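Local coordinates for envelope protein (White spot syndrome virus, PDB 7DDA) that is a structural component of the viral envelope and, through sulfate-binding sites in its C-terminal domain, probably binds heparin-like sulfated glycans, at residues Val35-Asp40 / Gly44-Val49; Leu98-Arg103 / Ala159-Tyr164. One frame throughout, in Å; residues are numbered along the deposited sequence.

Interaction 1: residues Val35-Asp40 / Gly44-Val49; sequences VIVKAD and GDIDEV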
loop_
_atom_site.group_PDB
_atom_site.type_symbol
_atom_site.label_atom_id
_atom_site.label_comp_id
_atom_site.label_asym_id
_atom_site.label_seq_id
_atom_site.Cartn_x
_atom_site.Cartn_y
_atom_site.Cartn_z
ATOM N N VAL A 35 -5.208 5.422 8.475
ATOM C CA VAL A 35 -6.659 5.307 8.403
ATOM C C VAL A 35 -7.025 4.852 6.992
ATOM O O VAL A 35 -6.652 5.502 6.003
ATOM C CB VAL A 35 -7.349 6.634 8.782
ATOM C CG1 VAL A 35 -8.858 6.465 8.863
ATOM C CG2 VAL A 35 -6.805 7.141 10.110
ATOM N N ILE A 36 -7.742 3.733 6.901
ATOM C CA ILE A 36 -8.126 3.119 5.633
ATOM C C ILE A 36 -9.606 3.392 5.412
ATOM O O ILE A 36 -10.453 2.963 6.204
ATOM C CB ILE A 36 -7.830 1.610 5.624
ATOM C CG1 ILE A 36 -6.372 1.340 6.004
ATOM C CG2 ILE A 36 -8.119 0.997 4.257
ATOM C CD1 ILE A 36 -6.022 -0.156 6.050
ATOM N N VAL A 37 -9.920 4.128 4.354
ATOM C CA VAL A 37 -11.282 4.557 4.067
ATOM C C VAL A 37 -11.756 3.816 2.828
ATOM O O VAL A 37 -11.071 3.828 1.793
ATOM C CB VAL A 37 -11.370 6.078 3.851
ATOM C CG1 VAL A 37 -12.771 6.472 3.354
ATOM C CG2 VAL A 37 -10.987 6.829 5.117
ATOM N N LYS A 38 -12.923 3.173 2.940
ATOM C CA LYS A 38 -13.613 2.554 1.818
ATOM C C LYS A 38 -14.762 3.456 1.367
ATOM O O LYS A 38 -15.660 3.769 2.160
ATOM C CB LYS A 38 -14.133 1.169 2.199
ATOM C CG LYS A 38 -14.994 0.549 1.109
ATOM C CD LYS A 38 -15.009 -0.968 1.176
ATOM C CE LYS A 38 -16.109 -1.490 2.058
ATOM N NZ LYS A 38 -17.392 -1.498 1.321
ATOM N N ALA A 39 -14.740 3.860 0.096
ATOM C CA ALA A 39 -15.768 4.721 -0.472
ATOM C C ALA A 39 -16.315 4.109 -1.757
ATOM O O ALA A 39 -15.628 3.356 -2.448
ATOM C CB ALA A 39 -15.225 6.122 -0.762
ATOM N N ASP A 40 -17.551 4.458 -2.095
ATOM C CA ASP A 40 -18.203 3.856 -3.249
ATOM C C ASP A 40 -17.823 4.580 -4.541
ATOM O O ASP A 40 -17.857 5.811 -4.601
ATOM C CB ASP A 40 -19.713 3.874 -3.064
ATOM C CG ASP A 40 -20.420 3.148 -4.165
ATOM O OD1 ASP A 40 -20.518 1.905 -4.079
ATOM O OD2 ASP A 40 -20.831 3.826 -5.138
ATOM N N GLY A 44 -19.550 8.059 -4.439
ATOM C CA GLY A 44 -18.554 8.680 -3.604
ATOM C C GLY A 44 -18.742 8.469 -2.119
ATOM O O GLY A 44 -17.839 8.810 -1.350
ATOM N N ASP A 45 -19.863 7.889 -1.687
ATOM C CA ASP A 45 -20.166 7.806 -0.263
ATOM C C ASP A 45 -19.153 6.950 0.486
ATOM O O ASP A 45 -18.664 5.938 -0.017
ATOM C CB ASP A 45 -21.560 7.232 -0.045
ATOM C CG ASP A 45 -22.644 8.114 -0.597
ATOM O OD1 ASP A 45 -22.338 9.268 -0.978
ATOM O OD2 ASP A 45 -23.799 7.640 -0.667
ATOM N N ILE A 46 -18.883 7.340 1.723
ATOM C CA ILE A 46 -17.936 6.622 2.563
ATOM C C ILE A 46 -18.649 5.437 3.200
ATOM O O ILE A 46 -19.666 5.605 3.873
ATOM C CB ILE A 46 -17.329 7.551 3.625
ATOM C CG1 ILE A 46 -16.377 8.540 2.947
ATOM C CG2 ILE A 46 -16.622 6.755 4.701
ATOM C CD1 ILE A 46 -15.713 9.499 3.880
ATOM N N ASP A 47 -18.126 4.230 2.971
ATOM C CA ASP A 47 -18.700 3.026 3.549
ATOM C C ASP A 47 -18.094 2.661 4.894
ATOM O O ASP A 47 -18.759 1.994 5.686
ATOM C CB ASP A 47 -18.523 1.829 2.617
ATOM C CG ASP A 47 -19.315 1.955 1.341
ATOM O OD1 ASP A 47 -20.314 2.697 1.326
ATOM O OD2 ASP A 47 -18.948 1.288 0.345
ATOM N N GLU A 48 -16.853 3.061 5.162
ATOM C CA GLU A 48 -16.162 2.611 6.360
ATOM C C GLU A 48 -14.910 3.456 6.574
ATOM O O GLU A 48 -14.216 3.803 5.614
ATOM C CB GLU A 48 -15.781 1.121 6.261
ATOM C CG GLU A 48 -14.975 0.638 7.446
ATOM C CD GLU A 48 -14.571 -0.810 7.349
ATOM O OE1 GLU A 48 -13.641 -1.138 6.596
ATOM O OE2 GLU A 48 -15.173 -1.630 8.054
ATOM N N VAL A 49 -14.641 3.773 7.842
ATOM C CA VAL A 49 -13.431 4.453 8.284
ATOM C C VAL A 49 -12.733 3.525 9.270
ATOM O O VAL A 49 -13.194 3.353 10.400
ATOM C CB VAL A 49 -13.738 5.816 8.919
ATOM C CG1 VAL A 49 -12.452 6.512 9.358
ATOM C CG2 VAL A 49 -14.500 6.679 7.933
#
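A classic beta bulge interrupts the antiparallel hairpin of strands 30-40 and 46-52, where D47 and E48 together face K38. The short strand axes run 169° apart in direction, and the pairing changes step between K38-E48, a hydrogen-bonded pair, and A39-I46, a non-hydrogen-bonded one. K38 O is the pivot: it accepts D47 N at 2.6 Å and, more weakly, E48 N at 3.3 Å, while K38 N donates to E48 O at 3.0 Å. Toward the turn, D40 N bonds D45 O and G44 N closes back on D40 O, 2.8 Å away.

V35, V37, I46 and V49 form an apolar patch at the edge of a four-stranded sheet, and I82 of the facing sheet packs on all four. V35 and V49 meet methyl to methyl, CG1 to CG1, at 3.6 Å. Beyond the strands, K160 makes salt bridges to both D40 and D47, and E48 pairs with R114 of the second subunit, which puts the polar face of the hairpin beside the subunit interface.

K38 joins this group of charges weakly. Its chain leaves with CG anti to the backbone N (chi1 174°), then bends at chi3 and chi4, bringing NZ beside D47 CB and to 3.3 Å from D47 OD2 in a long salt bridge.

Interaction 2: residues Leu98-Arg103 / Ala159-Tyr164; sequences LLYGLR and AKLIIY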
loop_
_atom_site.group_PDB
_atom_site.type_symbol
_atom_site.label_atom_id
_atom_site.label_comp_id
_atom_site.label_asym_id
_atom_site.label_seq_id
_atom_site.Cartn_x
_atom_site.Cartn_y
_atom_site.Cartn_z
ATOM N N LEU A 98 -13.673 12.270 -7.531
ATOM C CA LEU A 98 -14.075 12.009 -6.154
ATOM C C LEU A 98 -13.180 12.817 -5.231
ATOM O O LEU A 98 -11.956 12.654 -5.250
ATOM C CB LEU A 98 -13.973 10.519 -5.816
ATOM C CG LEU A 98 -14.831 9.600 -6.684
ATOM C CD1 LEU A 98 -14.680 8.151 -6.240
ATOM C CD2 LEU A 98 -16.294 10.032 -6.652
ATOM N N LEU A 99 -13.779 13.669 -4.410
ATOM C CA LEU A 99 -12.996 14.588 -3.601
ATOM C C LEU A 99 -13.360 14.415 -2.137
ATOM O O LEU A 99 -14.540 14.454 -1.780
ATOM C CB LEU A 99 -13.211 16.034 -4.064
ATOM C CG LEU A 99 -12.593 17.138 -3.220
ATOM C CD1 LEU A 99 -11.087 16.981 -3.162
ATOM C CD2 LEU A 99 -12.961 18.496 -3.815
ATOM N N TYR A 100 -12.344 14.243 -1.295
ATOM C CA TYR A 100 -12.526 14.014 0.129
ATOM C C TYR A 100 -11.759 15.046 0.936
ATOM O O TYR A 100 -10.776 15.622 0.462
ATOM C CB TYR A 100 -12.085 12.590 0.501
ATOM C CG TYR A 100 -12.972 11.605 -0.197
ATOM C CD1 TYR A 100 -14.173 11.193 0.375
ATOM C CD2 TYR A 100 -12.660 11.157 -1.477
ATOM C CE1 TYR A 100 -15.016 10.323 -0.292
ATOM C CE2 TYR A 100 -13.503 10.289 -2.151
ATOM C CZ TYR A 100 -14.676 9.880 -1.559
ATOM O OH TYR A 100 -15.495 9.014 -2.250
ATOM N N GLY A 101 -12.231 15.280 2.155
ATOM C CA GLY A 101 -11.532 16.121 3.113
ATOM C C GLY A 101 -11.211 15.345 4.375
ATOM O O GLY A 101 -12.012 14.526 4.829
ATOM N N LEU A 102 -10.033 15.602 4.937
ATOM C CA LEU A 102 -9.661 15.110 6.257
ATOM C C LEU A 102 -9.407 16.314 7.159
ATOM O O LEU A 102 -8.535 17.142 6.865
ATOM C CB LEU A 102 -8.417 14.210 6.185
ATOM C CG LEU A 102 -7.858 13.631 7.497
ATOM C CD1 LEU A 102 -7.225 12.249 7.292
ATOM C CD2 LEU A 102 -6.850 14.569 8.153
ATOM N N ARG A 103 -10.143 16.401 8.259
ATOM C CA ARG A 103 -9.946 17.473 9.226
ATOM C C ARG A 103 -9.200 16.976 10.458
ATOM O O ARG A 103 -9.589 15.974 11.077
ATOM C CB ARG A 103 -11.273 18.095 9.652
ATOM C CG ARG A 103 -11.089 19.497 10.220
ATOM C CD ARG A 103 -12.416 20.114 10.652
ATOM N NE ARG A 103 -13.368 20.231 9.550
ATOM C CZ ARG A 103 -13.303 21.144 8.579
ATOM N NH1 ARG A 103 -12.331 22.051 8.561
ATOM N NH2 ARG A 103 -14.217 21.154 7.615
ATOM N N ALA A 159 -17.883 -1.380 -7.435
ATOM C CA ALA A 159 -16.464 -1.141 -7.229
ATOM C C ALA A 159 -16.248 -0.049 -6.182
ATOM O O ALA A 159 -17.029 0.900 -6.071
ATOM C CB ALA A 159 -15.801 -0.755 -8.551
ATOM N N LYS A 160 -15.166 -0.186 -5.414
ATOM C CA LYS A 160 -14.880 0.710 -4.301
ATOM C C LYS A 160 -13.543 1.417 -4.479
ATOM O O LYS A 160 -12.617 0.904 -5.122
ATOM C CB LYS A 160 -14.869 -0.038 -2.958
ATOM C CG LYS A 160 -16.160 -0.807 -2.625
ATOM C CD LYS A 160 -17.369 0.112 -2.624
ATOM C CE LYS A 160 -18.639 -0.605 -2.191
ATOM N NZ LYS A 160 -19.770 0.351 -2.098
ATOM N N LEU A 161 -13.455 2.603 -3.891
ATOM C CA LEU A 161 -12.203 3.338 -3.757
ATOM C C LEU A 161 -11.705 3.158 -2.329
ATOM O O LEU A 161 -12.427 3.462 -1.375
ATOM C CB LEU A 161 -12.402 4.818 -4.096
ATOM C CG LEU A 161 -11.210 5.775 -4.005
ATOM C CD1 LEU A 161 -10.085 5.376 -4.956
ATOM C CD2 LEU A 161 -11.668 7.193 -4.297
ATOM N N ILE A 162 -10.496 2.624 -2.179
ATOM C CA ILE A 162 -9.871 2.463 -0.872
ATOM C C ILE A 162 -8.761 3.500 -0.772
ATOM O O ILE A 162 -7.818 3.491 -1.577
ATOM C CB ILE A 162 -9.332 1.040 -0.661
ATOM C CG1 ILE A 162 -10.375 -0.007 -1.076
ATOM C CG2 ILE A 162 -8.969 0.831 0.776
ATOM C CD1 ILE A 162 -11.667 0.020 -0.261
ATOM N N ILE A 163 -8.885 4.414 0.190
ATOM C CA ILE A 163 -7.919 5.485 0.395
ATOM C C ILE A 163 -7.195 5.244 1.712
ATOM O O ILE A 163 -7.831 4.988 2.745
ATOM C CB ILE A 163 -8.584 6.870 0.403
ATOM C CG1 ILE A 163 -9.560 7.032 -0.752
ATOM C CG2 ILE A 163 -7.536 7.954 0.372
ATOM C CD1 ILE A 163 -10.480 8.243 -0.551
ATOM N N TYR A 164 -5.871 5.337 1.676
ATOM C CA TYR A 164 -5.042 5.151 2.856
ATOM C C TYR A 164 -4.463 6.508 3.234
ATOM O O TYR A 164 -3.806 7.158 2.415
ATOM C CB TYR A 164 -3.935 4.118 2.606
ATOM C CG TYR A 164 -4.432 2.739 2.168
ATOM C CD1 TYR A 164 -4.974 2.539 0.900
ATOM C CD2 TYR A 164 -4.351 1.644 3.016
ATOM C CE1 TYR A 164 -5.430 1.290 0.498
ATOM C CE2 TYR A 164 -4.802 0.386 2.619
ATOM C CZ TYR A 164 -5.341 0.214 1.361
ATOM O OH TYR A 164 -5.799 -1.034 0.947
#
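L161, Y100 and I163 bury the most surface in this contact between the two facing sheets of a beta sandwich, with L98 completing the group. Strand 95-104 belongs to one sheet and strand 160-170 to the other; the segment axes stay 11.0 Å apart and cross at -36°. No hydrogen bond joins the segments. All four residues direct their CB atoms into the space between the sheets, and the contacts between these segments are apolar.

L161 contributes a single branch. With CG anti to the backbone N (chi1 179°), its CD2 methyl reaches across the layer to two partners, L98 CD1 at 3.7 Å and Y100 CE2 at 4.2 Å. In each pair the two side chains run past one another in opposite senses, and the one methyl touches both L98 and the ring. F150 of strand 145-153 touches L161 and I163, and A117 of strand 110-120 also packs on L161, extending the core beyond these two strands.

The Y100 ring carries a polar end into this buried setting, where its hydroxyl is hydrogen-bonded to the carbonyl oxygen of G44. Its CD2-CE2 side receives I163, whose CD1 methyl approaches obliquely in an off-centre CH-pi contact. That methyl lies 4.2 Å from the centroid of the Y100 ring, 29° off the ring normal, and its nearest ring atom is Y100 CD2 at 3.8 Å.

How the interactions relate
Interaction 1 works within one sheet and interaction 2 between the two sheets. In 35-40/44-49, adjacent strands are joined by backbone hydrogen bonds at a partly buried edge, with charged groups on one face; 98-103/159-164 is wholly buried and apolar, near the centre of the chain. Strands 30-40 and 160-170 are neighbours in the same sheet, so the contacts share a layer and their centres lie about 6 Å apart. The polar ties between them differ in direction: the tyrosine hydroxyl of interaction 2 reaches the hairpin turn across the sheets, whereas the lysine of 159-164 links to an aspartate of the neighbouring strand within one sheet.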